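Local coordinates for protein BIFUNCTIONAL PROTEIN Proline utilization A (PutA) (Corynebacterium freiburgense, PDB 5UX5) that probably catalyses both steps of proline catabolism, oxidising proline with FAD in a barrel domain and the resulting glutamate semialdehyde with NAD in an aldehyde dehydrogenase domain, at residues S11-L17 against M334-R339; N329-D335 against R451-E456. One frame throughout, in Å; residues are numbered along the deposited sequence.

Contact 1: S11-L17 against M334-R339; sequences SYINRDL and MDYILR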
# COMPACT_ATOMS: atom_id res chain seq x y z
N SER A 11 -20.37 21.12 -31.81
CA SER A 11 -20.19 21.20 -33.25
C SER A 11 -19.25 20.13 -33.81
O SER A 11 -19.14 19.99 -35.04
CB SER A 11 -19.66 22.58 -33.61
OG SER A 11 -18.31 22.72 -33.18
N TYR A 12 -18.56 19.37 -32.96
CA TYR A 12 -17.76 18.27 -33.49
C TYR A 12 -18.61 17.05 -33.86
O TYR A 12 -18.16 16.22 -34.66
CB TYR A 12 -16.65 17.88 -32.50
CG TYR A 12 -17.06 17.56 -31.06
CD1 TYR A 12 -17.61 16.31 -30.74
CD2 TYR A 12 -16.86 18.46 -30.02
CE1 TYR A 12 -17.98 15.99 -29.43
CE2 TYR A 12 -17.22 18.14 -28.69
CZ TYR A 12 -17.79 16.90 -28.40
OH TYR A 12 -18.17 16.56 -27.10
N ILE A 13 -19.83 16.90 -33.32
CA ILE A 13 -20.65 15.74 -33.65
C ILE A 13 -21.16 15.84 -35.08
O ILE A 13 -21.47 16.93 -35.58
CB ILE A 13 -21.82 15.60 -32.67
CG1 ILE A 13 -21.33 15.63 -31.24
CG2 ILE A 13 -22.57 14.30 -32.91
CD1 ILE A 13 -22.45 15.32 -30.26
N ASN A 14 -21.23 14.70 -35.77
CA ASN A 14 -21.67 14.62 -37.16
C ASN A 14 -21.98 13.16 -37.46
O ASN A 14 -21.78 12.28 -36.62
CB ASN A 14 -20.60 15.12 -38.10
CG ASN A 14 -19.38 14.27 -38.00
OD1 ASN A 14 -19.24 13.26 -38.71
ND2 ASN A 14 -18.53 14.59 -37.05
N ARG A 15 -22.37 12.89 -38.71
CA ARG A 15 -22.79 11.55 -39.09
C ARG A 15 -21.89 10.91 -40.15
O ARG A 15 -22.33 10.00 -40.86
CB ARG A 15 -24.25 11.57 -39.57
CG ARG A 15 -25.22 12.17 -38.58
CD ARG A 15 -26.39 11.25 -38.24
NE ARG A 15 -26.87 10.49 -39.39
CZ ARG A 15 -27.41 9.27 -39.29
NH1 ARG A 15 -27.53 8.67 -38.09
NH2 ARG A 15 -27.82 8.65 -40.40
N ASP A 16 -20.63 11.35 -40.29
CA ASP A 16 -19.77 10.75 -41.31
C ASP A 16 -19.58 9.26 -41.06
O ASP A 16 -19.71 8.44 -41.97
CB ASP A 16 -18.44 11.49 -41.38
CG ASP A 16 -18.59 12.90 -41.92
OD1 ASP A 16 -19.51 13.12 -42.74
OD2 ASP A 16 -17.82 13.79 -41.52
N LEU A 17 -19.27 8.88 -39.81
CA LEU A 17 -19.11 7.46 -39.48
C LEU A 17 -20.38 6.66 -39.80
O LEU A 17 -20.30 5.55 -40.34
CB LEU A 17 -18.73 7.31 -38.01
CG LEU A 17 -17.24 7.30 -37.71
CD1 LEU A 17 -17.01 7.01 -36.25
CD2 LEU A 17 -16.59 6.21 -38.52
N MET A 334 -10.96 9.58 -32.69
CA MET A 334 -10.62 9.60 -34.10
C MET A 334 -11.49 10.60 -34.85
O MET A 334 -10.99 11.48 -35.57
CB MET A 334 -10.82 8.19 -34.64
CG MET A 334 -10.48 7.93 -36.03
SD MET A 334 -10.95 6.21 -36.22
CE MET A 334 -12.70 6.40 -36.10
N ASP A 335 -12.80 10.50 -34.65
CA ASP A 335 -13.78 11.37 -35.28
C ASP A 335 -13.45 12.84 -35.06
O ASP A 335 -13.54 13.66 -35.99
CB ASP A 335 -15.14 11.04 -34.66
CG ASP A 335 -16.30 11.41 -35.53
OD1 ASP A 335 -16.34 12.55 -36.06
OD2 ASP A 335 -17.20 10.55 -35.63
N TYR A 336 -13.09 13.20 -33.84
CA TYR A 336 -12.90 14.60 -33.48
C TYR A 336 -11.66 15.19 -34.15
O TYR A 336 -11.67 16.34 -34.59
CB TYR A 336 -12.81 14.71 -31.96
CG TYR A 336 -12.50 16.08 -31.37
CD1 TYR A 336 -11.21 16.60 -31.36
CD2 TYR A 336 -13.50 16.82 -30.74
CE1 TYR A 336 -10.94 17.84 -30.80
CE2 TYR A 336 -13.24 18.05 -30.17
CZ TYR A 336 -11.96 18.57 -30.21
OH TYR A 336 -11.72 19.80 -29.63
N ILE A 337 -10.59 14.39 -34.24
CA ILE A 337 -9.27 14.95 -34.48
C ILE A 337 -8.95 14.92 -35.97
O ILE A 337 -8.17 15.76 -36.46
CB ILE A 337 -8.21 14.18 -33.64
CG1 ILE A 337 -6.98 15.04 -33.37
CG2 ILE A 337 -7.82 12.88 -34.29
CD1 ILE A 337 -7.31 16.26 -32.59
N LEU A 338 -9.54 13.98 -36.71
CA LEU A 338 -9.33 13.86 -38.16
C LEU A 338 -10.26 14.80 -38.95
O LEU A 338 -11.14 14.37 -39.70
CB LEU A 338 -9.49 12.42 -38.61
CG LEU A 338 -8.26 11.56 -38.43
CD1 LEU A 338 -8.56 10.19 -38.98
CD2 LEU A 338 -7.06 12.20 -39.13
N ARG A 339 -9.98 16.09 -38.82
CA ARG A 339 -10.70 17.18 -39.47
C ARG A 339 -9.69 18.18 -39.98
O ARG A 339 -8.55 18.23 -39.50
CB ARG A 339 -11.63 17.92 -38.52
CG ARG A 339 -12.43 17.03 -37.73
CD ARG A 339 -13.53 17.73 -37.00
NE ARG A 339 -14.33 16.65 -36.47
CZ ARG A 339 -15.60 16.73 -36.19
NH1 ARG A 339 -16.26 17.86 -36.38
NH2 ARG A 339 -16.21 15.65 -35.72
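The carboxylate oxygen D335 OD1, near the C-terminal end of helix 323-337, takes a hydrogen bond from the amide of N14, with N14 ND2 3.2 Å away and nearly straight on (165°). The donor comes in on the syn side, 17° out of the carboxylate plane, while the two flat groups are well turned against each other. R367 forms a salt bridge to the same oxygen, so a cation and a neutral amide both bind it; D335 OD2 belongs to R451. Here the segment leading into helix 16-31 packs against an outer helix of the proline dehydrogenase barrel. Asparagine suits position 14 because its two amide ends do different work: N14 OD1 accepts from D16 N at 2.8 Å, closing an Asx turn just where helix 16-31 begins, and ND2 turns to the barrel helix. The side chain reaches both with CG placed between the backbone N and the carbonyl carbon. On one flank L17 lays CD1 alongside D335 OD2, 3.6 Å away, and loosely meets the methyl of M334. On the other, Y336 presents an edge to the face of Y12 in an offset edge-to-face pair, with ring planes at 61° and Y12 CD2 3.6 Å from Y336 CE2. Between the Y12 backbone and D335, the extended R339 chain folds back over the helix end, though the outer end of its guanidinium is doubtfully placed in the model. Its inner nitrogen, R339 NE, donates to the carbonyl oxygen D335 O at 3.1 Å, with that oxygen practically in the guanidinium plane.

Contact 2: N329-D335 against R451-E456; sequences NFLRMMD and RWKVAE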
# COMPACT_ATOMS: atom_id res chain seq x y z
N ASN A 329 -15.07 5.12 -27.55
CA ASN A 329 -14.25 6.31 -27.36
C ASN A 329 -13.11 6.37 -28.36
O ASN A 329 -12.68 7.45 -28.76
CB ASN A 329 -13.72 6.34 -25.92
CG ASN A 329 -13.15 7.70 -25.53
OD1 ASN A 329 -13.71 8.74 -25.88
ND2 ASN A 329 -12.05 7.70 -24.80
N PHE A 330 -12.57 5.21 -28.75
CA PHE A 330 -11.56 5.18 -29.79
C PHE A 330 -12.12 5.81 -31.07
O PHE A 330 -11.45 6.61 -31.73
CB PHE A 330 -11.10 3.74 -30.02
CG PHE A 330 -9.77 3.60 -30.69
CD1 PHE A 330 -8.60 3.67 -29.97
CD2 PHE A 330 -9.69 3.37 -32.07
CE1 PHE A 330 -7.37 3.51 -30.61
CE2 PHE A 330 -8.47 3.21 -32.70
CZ PHE A 330 -7.32 3.27 -31.97
N LEU A 331 -13.37 5.48 -31.41
CA LEU A 331 -13.99 6.10 -32.58
C LEU A 331 -14.31 7.57 -32.33
O LEU A 331 -14.21 8.38 -33.26
CB LEU A 331 -15.25 5.34 -32.97
CG LEU A 331 -15.09 3.88 -33.42
CD1 LEU A 331 -16.43 3.22 -33.40
CD2 LEU A 331 -14.60 3.84 -34.82
N ARG A 332 -14.70 7.94 -31.11
CA ARG A 332 -14.99 9.35 -30.85
C ARG A 332 -13.74 10.21 -30.99
O ARG A 332 -13.77 11.29 -31.58
CB ARG A 332 -15.62 9.56 -29.48
CG ARG A 332 -15.88 11.03 -29.16
CD ARG A 332 -16.63 11.24 -27.83
NE ARG A 332 -15.94 10.59 -26.72
CZ ARG A 332 -16.28 10.66 -25.44
NH1 ARG A 332 -17.33 11.36 -25.05
NH2 ARG A 332 -15.57 10.01 -24.52
N MET A 333 -12.61 9.74 -30.44
CA MET A 333 -11.41 10.55 -30.51
C MET A 333 -10.90 10.67 -31.94
O MET A 333 -10.46 11.74 -32.36
CB MET A 333 -10.34 10.00 -29.58
CG MET A 333 -10.77 10.01 -28.13
SD MET A 333 -9.39 10.01 -26.97
CE MET A 333 -8.59 8.50 -27.43
N MET A 334 -10.96 9.58 -32.69
CA MET A 334 -10.62 9.60 -34.10
C MET A 334 -11.49 10.60 -34.85
O MET A 334 -10.99 11.48 -35.57
CB MET A 334 -10.82 8.19 -34.64
CG MET A 334 -10.48 7.93 -36.03
SD MET A 334 -10.95 6.21 -36.22
CE MET A 334 -12.70 6.40 -36.10
N ASP A 335 -12.80 10.50 -34.65
CA ASP A 335 -13.78 11.37 -35.28
C ASP A 335 -13.45 12.84 -35.06
O ASP A 335 -13.54 13.66 -35.99
CB ASP A 335 -15.14 11.04 -34.66
CG ASP A 335 -16.30 11.41 -35.53
OD1 ASP A 335 -16.34 12.55 -36.06
OD2 ASP A 335 -17.20 10.55 -35.63
N ARG A 451 -20.46 6.13 -29.79
CA ARG A 451 -19.32 7.04 -29.90
C ARG A 451 -19.48 8.36 -29.13
O ARG A 451 -18.58 8.75 -28.38
CB ARG A 451 -19.10 7.31 -31.39
CG ARG A 451 -18.42 8.58 -31.76
CD ARG A 451 -18.43 8.74 -33.27
NE ARG A 451 -19.62 8.12 -33.83
CZ ARG A 451 -20.24 8.53 -34.94
NH1 ARG A 451 -19.77 9.56 -35.63
NH2 ARG A 451 -21.32 7.90 -35.35
N TRP A 452 -20.60 9.05 -29.28
CA TRP A 452 -20.77 10.35 -28.63
C TRP A 452 -21.41 10.26 -27.25
O TRP A 452 -21.46 11.26 -26.54
CB TRP A 452 -21.62 11.28 -29.50
CG TRP A 452 -21.15 11.38 -30.93
CD1 TRP A 452 -21.80 10.94 -32.05
CD2 TRP A 452 -19.92 11.97 -31.39
NE1 TRP A 452 -21.05 11.21 -33.17
CE2 TRP A 452 -19.90 11.84 -32.79
CE3 TRP A 452 -18.85 12.59 -30.75
CZ2 TRP A 452 -18.83 12.31 -33.56
CZ3 TRP A 452 -17.81 13.05 -31.51
CH2 TRP A 452 -17.80 12.91 -32.90
N LYS A 453 -21.90 9.08 -26.88
CA LYS A 453 -22.68 8.91 -25.67
C LYS A 453 -21.86 8.41 -24.48
O LYS A 453 -22.28 8.59 -23.34
CB LYS A 453 -23.84 7.96 -25.97
CG LYS A 453 -24.60 8.36 -27.26
CD LYS A 453 -25.80 7.47 -27.59
CE LYS A 453 -26.87 8.27 -28.28
NZ LYS A 453 -28.23 8.09 -27.67
N VAL A 454 -20.68 7.83 -24.73
CA VAL A 454 -19.82 7.35 -23.65
C VAL A 454 -19.34 8.51 -22.79
O VAL A 454 -19.32 9.67 -23.21
CB VAL A 454 -18.64 6.57 -24.23
CG1 VAL A 454 -19.14 5.26 -24.84
CG2 VAL A 454 -17.89 7.42 -25.23
N ALA A 455 -18.98 8.19 -21.55
CA ALA A 455 -18.66 9.27 -20.63
C ALA A 455 -17.38 9.96 -21.06
O ALA A 455 -16.61 9.46 -21.88
CB ALA A 455 -18.50 8.75 -19.21
N GLU A 456 -17.15 11.15 -20.49
CA GLU A 456 -15.91 11.85 -20.71
C GLU A 456 -15.26 12.37 -19.44
O GLU A 456 -14.08 12.75 -19.50
CB GLU A 456 -16.10 13.03 -21.68
CG GLU A 456 -16.93 14.20 -21.18
CD GLU A 456 -16.98 15.33 -22.22
OE1 GLU A 456 -16.13 16.26 -22.14
OE2 GLU A 456 -17.84 15.25 -23.14
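The guanidinium of R332 has V454 CG2 over the centre of one face, 3.5 Å above the plane, and at its edge the carbonyl of A455 and the side-chain amide of N329. R332 NH2 donates to A455 O at 2.9 Å, from above that carbonyl's plane. R332 NE and NH2 together grip N329 OD1 side-on, both within 2° of the guanidinium plane, with NE 3.0 Å from that oxygen. This double grip fixes the rotation of the planar head, and N329, one helical turn earlier, helps hold it in place; A266 in turn holds N329 ND2. Arginine fits here because its aliphatic part also works: R332 CG meets W452 CZ3 at 3.7 Å, and CD passes beside the carbonyl oxygen of R451. The chain leaves the helix with CG anti to the backbone N and bends at chi3 (55°), which brings the head round to 454-456. F272 adds a cation-pi contact to the same arginine. The indole of W452 is itself layered on R451, whose CG lies 3.7 Å above the centre of one ring face. The benzo part of this indole meets the D335 carboxylate obliquely, with W452 CZ2 3.3 Å from D335 CG and the ring and carboxylate planes 62° apart. D335 OD2 forms a salt bridge with R451 NH1 at 2.8 Å, met nearly along its C-O bond; R451 NH2 also pairs with E18 of helix 16-31. Thus a loop following helix 438-450 is clasped to the outside of helix 323-337, one of the helices around the parallel beta/alpha-barrel of the FAD-dependent proline dehydrogenase domain.

Both contacts use helix 323-337 and share M334 and D335, and their centres are about 9 Å apart. Contact 1 joins the C-terminal end of the helix to the N-terminal segment; contact 2 holds the second half of the helix, N329-D335, to the loop beyond helix 438-450. Each is partly buried: the barrel helix supplies mainly buried residues, while the other two segments also carry exposed residues such as R15 and K453. Contact 1 relies on an amide, an Asx turn and an aromatic pair, contact 2 on two arginines and an indole; D335 gives OD1 to the amide and OD2 to the arginine R451. Segments 11-17 and 451-456 also touch, with Y12 CD1 3.4 Å from W452 CZ3.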